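Local coordinates for protein cellulase (Bacteroides salanitronis, PDB 6WQY) that probably hydrolyses internal beta-1,4 linkages of cellulose and, with broad specificity, of other plant polysaccharides such as xylan, through this family 5 glycoside hydrolase domain, at residues Ser322-Tyr327 and Leu368-Glu373. Residues are numbered along the deposited sequence; the frame is centred on the assembly and turned at random. Where two conformers were deposited one is given.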
loop_
_atom_site.group_PDB
_atom_site.type_symbol
_atom_site.label_atom_id
_atom_site.label_comp_id
_atom_site.label_asym_id
_atom_site.label_seq_id
_atom_site.Cartn_x
_atom_site.Cartn_y
_atom_site.Cartn_z
ATOM N N SER A 322 17.802 9.028 -16.216
ATOM C CA SER A 322 16.783 9.387 -17.194
ATOM C C SER A 322 15.769 8.261 -17.356
ATOM O O SER A 322 14.560 8.503 -17.421
ATOM C CB SER A 322 17.436 9.686 -18.545
ATOM O OG SER A 322 18.490 10.619 -18.412
ATOM N N PHE A 323 16.251 7.019 -17.434
ATOM C CA PHE A 323 15.361 5.877 -17.587
ATOM C C PHE A 323 14.473 5.679 -16.370
ATOM O O PHE A 323 13.316 5.269 -16.512
ATOM C CB PHE A 323 16.182 4.619 -17.866
ATOM C CG PHE A 323 16.774 4.578 -19.241
ATOM C CD1 PHE A 323 16.039 4.084 -20.312
ATOM C CD2 PHE A 323 18.049 5.047 -19.467
ATOM C CE1 PHE A 323 16.572 4.043 -21.571
ATOM C CE2 PHE A 323 18.589 5.013 -20.737
ATOM C CZ PHE A 323 17.842 4.508 -21.785
ATOM N N ARG A 324 15.003 5.933 -15.167
ATOM C CA ARG A 324 14.196 5.821 -13.958
ATOM C C ARG A 324 13.040 6.815 -13.977
ATOM O O ARG A 324 11.899 6.477 -13.636
ATOM C CB ARG A 324 15.061 6.066 -12.722
ATOM C CG ARG A 324 14.268 6.041 -11.433
ATOM C CD ARG A 324 14.799 6.993 -10.405
ATOM N NE ARG A 324 14.139 6.838 -9.115
ATOM C CZ ARG A 324 14.397 7.602 -8.057
ATOM N NH1 ARG A 324 15.272 8.588 -8.138
ATOM N NH2 ARG A 324 13.763 7.373 -6.917
ATOM N N LEU A 325 13.318 8.064 -14.356
ATOM C CA LEU A 325 12.258 9.063 -14.406
ATOM C C LEU A 325 11.238 8.710 -15.470
ATOM O O LEU A 325 10.035 8.883 -15.268
ATOM C CB LEU A 325 12.827 10.462 -14.609
ATOM C CG LEU A 325 13.341 11.105 -13.328
ATOM C CD1 LEU A 325 14.580 10.427 -12.778
ATOM C CD2 LEU A 325 13.602 12.590 -13.539
ATOM N N TYR A 326 11.702 8.214 -16.624
ATOM C CA TYR A 326 10.780 7.748 -17.656
ATOM C C TYR A 326 9.891 6.622 -17.133
ATOM O O TYR A 326 8.670 6.661 -17.311
ATOM C CB TYR A 326 11.555 7.330 -18.913
ATOM C CG TYR A 326 10.693 6.602 -19.921
ATOM C CD1 TYR A 326 9.540 7.182 -20.433
ATOM C CD2 TYR A 326 11.016 5.324 -20.340
ATOM C CE1 TYR A 326 8.739 6.513 -21.329
ATOM C CE2 TYR A 326 10.220 4.637 -21.233
ATOM C CZ TYR A 326 9.079 5.240 -21.726
ATOM O OH TYR A 326 8.267 4.581 -22.626
ATOM N N TYR A 327 10.486 5.620 -16.488
ATOM C CA TYR A 327 9.708 4.530 -15.910
ATOM C C TYR A 327 8.634 5.060 -14.966
ATOM O O TYR A 327 7.457 4.684 -15.062
ATOM C CB TYR A 327 10.648 3.561 -15.165
ATOM C CG TYR A 327 9.903 2.470 -14.428
ATOM C CD1 TYR A 327 9.560 1.284 -15.068
ATOM C CD2 TYR A 327 9.513 2.636 -13.113
ATOM C CE1 TYR A 327 8.852 0.291 -14.413
ATOM C CE2 TYR A 327 8.808 1.645 -12.451
ATOM C CZ TYR A 327 8.479 0.489 -13.099
ATOM O OH TYR A 327 7.759 -0.469 -12.406
ATOM N N LEU A 368 15.741 14.925 -0.943
ATOM C CA LEU A 368 17.077 14.387 -1.137
ATOM C C LEU A 368 17.418 14.303 -2.619
ATOM O O LEU A 368 16.585 13.894 -3.434
ATOM C CB LEU A 368 17.197 12.999 -0.516
ATOM C CG LEU A 368 16.890 12.933 0.981
ATOM C CD1 LEU A 368 17.030 11.502 1.498
ATOM C CD2 LEU A 368 17.781 13.869 1.759
ATOM N N ASN A 369 18.653 14.658 -2.965
ATOM C CA ASN A 369 19.177 14.492 -4.325
ATOM C C ASN A 369 18.206 15.136 -5.310
ATOM O O ASN A 369 17.814 16.296 -5.101
ATOM C CB ASN A 369 19.481 13.015 -4.549
ATOM C CG ASN A 369 20.452 12.469 -3.524
ATOM O OD1 ASN A 369 21.333 13.185 -3.061
ATOM N ND2 ASN A 369 20.282 11.215 -3.155
ATOM N N ASN A 370 17.831 14.453 -6.390
ATOM C CA ASN A 370 16.972 14.991 -7.436
ATOM C C ASN A 370 15.505 14.662 -7.205
ATOM O O ASN A 370 14.740 14.521 -8.173
ATOM C CB ASN A 370 17.419 14.463 -8.802
ATOM C CG ASN A 370 17.283 12.959 -8.912
ATOM O OD1 ASN A 370 17.476 12.242 -7.924
ATOM N ND2 ASN A 370 16.926 12.467 -10.090
ATOM N N ALA A 371 15.080 14.550 -5.952
ATOM C CA ALA A 371 13.702 14.183 -5.676
ATOM C C ALA A 371 12.708 15.114 -6.351
ATOM O O ALA A 371 11.646 14.665 -6.779
ATOM C CB ALA A 371 13.439 14.174 -4.169
ATOM N N GLN A 372 13.012 16.412 -6.439
ATOM C CA GLN A 372 12.060 17.335 -7.049
ATOM C C GLN A 372 11.713 16.900 -8.468
ATOM O O GLN A 372 10.545 16.942 -8.882
ATOM C CB GLN A 372 12.622 18.755 -7.063
ATOM C CG GLN A 372 11.652 19.779 -7.640
ATOM C CD GLN A 372 10.459 20.000 -6.735
ATOM O OE1 GLN A 372 10.599 20.564 -5.643
ATOM N NE2 GLN A 372 9.291 19.547 -7.156
ATOM N N GLU A 373 12.720 16.481 -9.234
ATOM C CA GLU A 373 12.488 16.083 -10.616
ATOM C C GLU A 373 11.670 14.800 -10.686
ATOM O O GLU A 373 10.827 14.643 -11.583
ATOM C CB GLU A 373 13.832 15.917 -11.321
ATOM C CG GLU A 373 14.538 17.233 -11.659
ATOM C CD GLU A 373 15.050 18.025 -10.458
ATOM O OE1 GLU A 373 15.449 17.412 -9.448
ATOM O OE2 GLU A 373 15.068 19.275 -10.529
HETATM O O HOH W 1 15.870 10.669 -6.384
#
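Leu325 meets Asn370 and Glu373 where two outer helices of a (beta/alpha)8 TIM barrel lie next to each other: helix 318-337, between the last two barrel strands, and helix 371-383, which follows the final strand. The contact is a worked example of neighbouring barrel helices that meet, over these segments, through a leucine and a water bridge; Val374 extends the apolar side. The two methyl groups of Leu325 divide the work. CD2 packs beside Glu373, 4.0 Å from its CB and equally far from its backbone O, while CD1 comes within 4.1 Å of Asn370 ND2. With CG anti to its carbonyl carbon (chi1 -74°), Glu373 offers the base of its side chain to the leucine while its carboxylate leads away.

Beside the leucine, Arg324 and Asn370 face each other too far apart to bond directly, NH1 to OD1 being 4.3 Å. A water bridges them, accepting from Arg324 NH1 and donating to Asn370 OD1. In the next shell, Glu321 of the same helix as Arg324 holds both residues through one oxygen: OE2 forms a salt bridge with Arg324 NH1, probably offsetting part of its charge, and takes a hydrogen bond from Asn370 ND2. Arg324 NE donates a hydrogen bond to the carbonyl O of Cys312, which further restrains the guanidinium. A type II' turn, Leu368 to Ala371, brings Asn370 to the N-cap position; with CG between backbone N and carbonyl carbon (chi1 63°), its amide serves Glu321 and the water instead of capping the helix. The water lies in the guanidinium plane, 2.8 Å from Arg324 NH1 and 2.7 Å from Asn370 OD1.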